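Local coordinates for protein aldose-aldose oxidoreductase (Caulobacter crescentus, PDB 5A04) that probably oxidises one aldose while reducing another, using a bound nicotinamide cofactor, NADPH in this complex, and binds glucose beside it, at residues Arg5-Ile11 / Glu30-Ala36. Numbering follows the deposited sequence.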
ATOM      1  N   ARG A   5      13.028  35.768 -23.812  1.00 40.73           N
ATOM      2  CA  ARG A   5      11.594  36.033 -23.813  1.00 37.98           C
ATOM      3  C   ARG A   5      10.931  35.456 -22.570  1.00 32.57           C
ATOM      4  O   ARG A   5      11.062  34.258 -22.289  1.00 32.61           O
ATOM      5  CB  ARG A   5      10.931  35.446 -25.063  1.00 39.44           C
ATOM      6  CG  ARG A   5      11.310  36.122 -26.367  1.00 45.18           C
ATOM      7  CD  ARG A   5      10.996  35.204 -27.538  1.00 46.82           C
ATOM      8  NE  ARG A   5      11.707  33.934 -27.411  1.00 48.06           N
ATOM      9  CZ  ARG A   5      11.524  32.882 -28.202  1.00 49.21           C
ATOM     10  NH1 ARG A   5      10.640  32.933 -29.193  1.00 44.60           N
ATOM     11  NH2 ARG A   5      12.227  31.774 -27.999  1.00 51.25           N
ATOM     12  N   LYS A   6      10.218  36.303 -21.831  1.00 30.53           N
ATOM     13  CA  LYS A   6       9.433  35.835 -20.687  1.00 22.47           C
ATOM     14  C   LYS A   6       7.954  36.121 -20.893  1.00 25.47           C
ATOM     15  O   LYS A   6       7.570  37.243 -21.214  1.00 27.25           O
ATOM     16  CB  LYS A   6       9.918  36.482 -19.394  1.00 24.93           C
ATOM     17  CG  LYS A   6      11.359  36.122 -19.045  1.00 26.69           C
ATOM     18  CD  LYS A   6      11.702  36.516 -17.623  1.00 30.71           C
ATOM     19  CE  LYS A   6      13.139  36.161 -17.289  1.00 34.86           C
ATOM     20  NZ  LYS A   6      14.064  36.666 -18.342  1.00 41.92           N
ATOM     21  N   LEU A   7       7.119  35.108 -20.700  1.00 19.73           N
ATOM     22  CA  LEU A   7       5.681  35.312 -20.786  1.00 19.06           C
ATOM     23  C   LEU A   7       5.159  35.777 -19.438  1.00 20.13           C
ATOM     24  O   LEU A   7       5.685  35.378 -18.404  1.00 19.78           O
ATOM     25  CB  LEU A   7       4.974  34.034 -21.231  1.00 19.57           C
ATOM     26  CG  LEU A   7       5.360  33.598 -22.644  1.00 26.19           C
ATOM     27  CD1 LEU A   7       4.373  32.565 -23.139  1.00 25.52           C
ATOM     28  CD2 LEU A   7       5.411  34.797 -23.593  1.00 27.45           C
ATOM     29  N   GLY A   8       4.123  36.612 -19.448  1.00 18.21           N
ATOM     30  CA  GLY A   8       3.621  37.203 -18.219  1.00 18.66           C
ATOM     31  C   GLY A   8       2.484  36.418 -17.579  1.00 17.19           C
ATOM     32  O   GLY A   8       1.493  36.110 -18.228  1.00 18.38           O
ATOM     33  N   TYR A   9       2.639  36.096 -16.298  1.00 16.95           N
ATOM     34  CA  TYR A   9       1.597  35.416 -15.525  1.00 16.31           C
ATOM     35  C   TYR A   9       0.727  36.379 -14.722  1.00 17.38           C
ATOM     36  O   TYR A   9       1.244  37.270 -14.040  1.00 17.86           O
ATOM     37  CB  TYR A   9       2.234  34.423 -14.542  1.00 14.43           C
ATOM     38  CG  TYR A   9       2.521  33.052 -15.085  1.00 14.27           C
ATOM     39  CD1 TYR A   9       3.619  32.810 -15.913  1.00 14.63           C
ATOM     40  CD2 TYR A   9       1.722  31.978 -14.717  1.00 16.77           C
ATOM     41  CE1 TYR A   9       3.875  31.533 -16.400  1.00 15.11           C
ATOM     42  CE2 TYR A   9       1.963  30.711 -15.186  1.00 15.09           C
ATOM     43  CZ  TYR A   9       3.034  30.480 -16.020  1.00 16.61           C
ATOM     44  OH  TYR A   9       3.258  29.192 -16.471  1.00 16.16           O
ATOM     45  N   ALA A  10      -0.590  36.187 -14.784  1.00 15.14           N
ATOM     46  CA  ALA A  10      -1.489  36.725 -13.784  1.00 15.19           C
ATOM     47  C   ALA A  10      -1.790  35.611 -12.783  1.00 15.76           C
ATOM     48  O   ALA A  10      -2.237  34.540 -13.175  1.00 17.43           O
ATOM     49  CB  ALA A  10      -2.793  37.249 -14.431  1.00 15.88           C
ATOM     50  N   ILE A  11      -1.511  35.846 -11.506  1.00 13.72           N
ATOM     51  CA  ILE A  11      -1.838  34.869 -10.469  1.00 14.78           C
ATOM     52  C   ILE A  11      -3.218  35.201  -9.907  1.00 16.14           C
ATOM     53  O   ILE A  11      -3.471  36.328  -9.460  1.00 16.88           O
ATOM     54  CB  ILE A  11      -0.778  34.851  -9.342  1.00 16.61           C
ATOM     55  CG1 ILE A  11       0.617  34.569  -9.923  1.00 17.31           C
ATOM     56  CG2 ILE A  11      -1.131  33.801  -8.285  1.00 15.87           C
ATOM     57  CD1 ILE A  11       0.735  33.255 -10.692  1.00 16.39           C
ATOM     58  N   GLU A  30      13.126  31.096 -16.250  1.00 19.19           N
ATOM     59  CA  GLU A  30      13.857  31.657 -17.381  1.00 20.10           C
ATOM     60  C   GLU A  30      12.950  32.187 -18.473  1.00 22.35           C
ATOM     61  O   GLU A  30      13.395  32.955 -19.324  1.00 21.84           O
ATOM     62  CB  GLU A  30      14.782  30.613 -17.994  1.00 22.51           C
ATOM     63  CG  GLU A  30      15.860  30.127 -17.070  1.00 25.52           C
ATOM     64  CD  GLU A  30      16.628  28.979 -17.678  1.00 35.14           C
ATOM     65  OE1 GLU A  30      16.020  27.910 -17.891  1.00 35.82           O
ATOM     66  OE2 GLU A  30      17.833  29.154 -17.957  1.00 40.31           O
ATOM     67  N   HIS A  31      11.685  31.768 -18.465  1.00 21.15           N
ATOM     68  CA  HIS A  31      10.771  32.132 -19.549  1.00 18.72           C
ATOM     69  C   HIS A  31       9.430  32.626 -19.048  1.00 17.51           C
ATOM     70  O   HIS A  31       8.472  32.715 -19.821  1.00 19.94           O
ATOM     71  CB  HIS A  31      10.567  30.939 -20.484  1.00 20.38           C
ATOM     72  CG  HIS A  31      11.826  30.501 -21.153  1.00 25.66           C
ATOM     73  ND1 HIS A  31      12.469  31.272 -22.100  1.00 28.75           N
ATOM     74  CD2 HIS A  31      12.587  29.395 -20.985  1.00 26.77           C
ATOM     75  CE1 HIS A  31      13.566  30.652 -22.494  1.00 29.32           C
ATOM     76  NE2 HIS A  31      13.661  29.512 -21.834  1.00 30.97           N
ATOM     77  N   SER A  32       9.375  32.957 -17.762  1.00 18.09           N
ATOM     78  CA  SER A  32       8.143  33.392 -17.115  1.00 17.57           C
ATOM     79  C   SER A  32       8.404  34.558 -16.191  1.00 18.55           C
ATOM     80  O   SER A  32       9.447  34.618 -15.552  1.00 19.42           O
ATOM     81  CB  SER A  32       7.520  32.242 -16.313  1.00 17.01           C
ATOM     82  OG  SER A  32       7.521  31.062 -17.092  1.00 18.74           O
ATOM     83  N   ARG A  33       7.449  35.475 -16.105  1.00 18.21           N
ATOM     84  CA  ARG A  33       7.534  36.559 -15.135  1.00 17.56           C
ATOM     85  C   ARG A  33       6.166  36.837 -14.540  1.00 18.47           C
ATOM     86  O   ARG A  33       5.134  36.599 -15.171  1.00 17.45           O
ATOM     87  CB  ARG A  33       8.104  37.833 -15.776  1.00 21.40           C
ATOM     88  CG  ARG A  33       7.218  38.427 -16.879  1.00 20.87           C
ATOM     89  CD  ARG A  33       7.816  39.722 -17.439  1.00 26.89           C
ATOM     90  NE  ARG A  33       7.994  40.722 -16.392  1.00 30.58           N
ATOM     91  CZ  ARG A  33       7.064  41.598 -16.020  1.00 34.30           C
ATOM     92  NH1 ARG A  33       5.875  41.607 -16.614  1.00 31.27           N
ATOM     93  NH2 ARG A  33       7.321  42.470 -15.051  1.00 36.37           N
ATOM     94  N   LEU A  34       6.165  37.330 -13.313  1.00 17.92           N
ATOM     95  CA  LEU A  34       4.937  37.731 -12.659  1.00 18.44           C
ATOM     96  C   LEU A  34       4.500  39.095 -13.205  1.00 19.02           C
ATOM     97  O   LEU A  34       5.238  40.073 -13.093  1.00 20.79           O
ATOM     98  CB  LEU A  34       5.156  37.772 -11.145  1.00 16.10           C
ATOM     99  CG  LEU A  34       3.946  38.205 -10.328  1.00 21.42           C
ATOM    100  CD1 LEU A  34       2.794  37.243 -10.590  1.00 18.95           C
ATOM    101  CD2 LEU A  34       4.309  38.253  -8.849  1.00 23.06           C
ATOM    102  N   ALA A  35       3.309  39.160 -13.796  1.00 16.89           N
ATOM    103  CA  ALA A  35       2.872  40.372 -14.492  1.00 19.62           C
ATOM    104  C   ALA A  35       1.633  41.015 -13.874  1.00 21.44           C
ATOM    105  O   ALA A  35       1.424  42.225 -14.002  1.00 21.99           O
ATOM    106  CB  ALA A  35       2.619  40.064 -15.967  1.00 18.93           C
ATOM    107  N   ALA A  36       0.801  40.217 -13.214  1.00 17.52           N
ATOM    108  CA  ALA A  36      -0.460  40.744 -12.691  1.00 16.56           C
ATOM    109  C   ALA A  36      -0.986  39.912 -11.529  1.00 18.59           C
ATOM    110  O   ALA A  36      -0.594  38.755 -11.345  1.00 17.48           O
ATOM    111  CB  ALA A  36      -1.507  40.823 -13.809  1.00 16.75           C
TER
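The Tyr9 ring meets Ser32 CB obliquely, 3.7 Å from CE1, and has Arg33 O at its edge, near the ring plane. The Tyr9 OH hydrogen-bonds to Leu297 O on helix 292-306, and Phe26 packs edge-to-face with the Tyr9 ring. Glu30 CB lies over one face of the His31 ring, offset toward its rim. At the ring's edge, in plane, lies Arg5 O, which takes a weak hydrogen bond from His31 ND1 at 3.3 Å.

Strands 7-12 and 32-38 flank helix 16-22 in the first beta-alpha-beta unit of the NAD-binding Rossmann fold. The Ile11 side chain is about 8 Å from the bound NADPH. Backbone hydrogen bonds link Leu7 N to His31 O, Arg33 N to Leu7 O, and Tyr9 N to Arg33 O, the last at 2.8 Å and nearly straight. Gly8 CA lies 3.8 Å from Ala35 CB. Past Tyr9 the register shifts by one residue, a beta bulge. Tyr9 O therefore accepts hydrogen bonds from both Ala35 N and Ala36 N, and Ile11 N then bonds to Ala36 O. Beyond the bulge, Ala10 CB meets Ala36 CB at 3.8 Å. The Ile11 and Leu34 side chains cross at about a right angle, with Ile11 CG1 3.5 Å from Leu34 CD1.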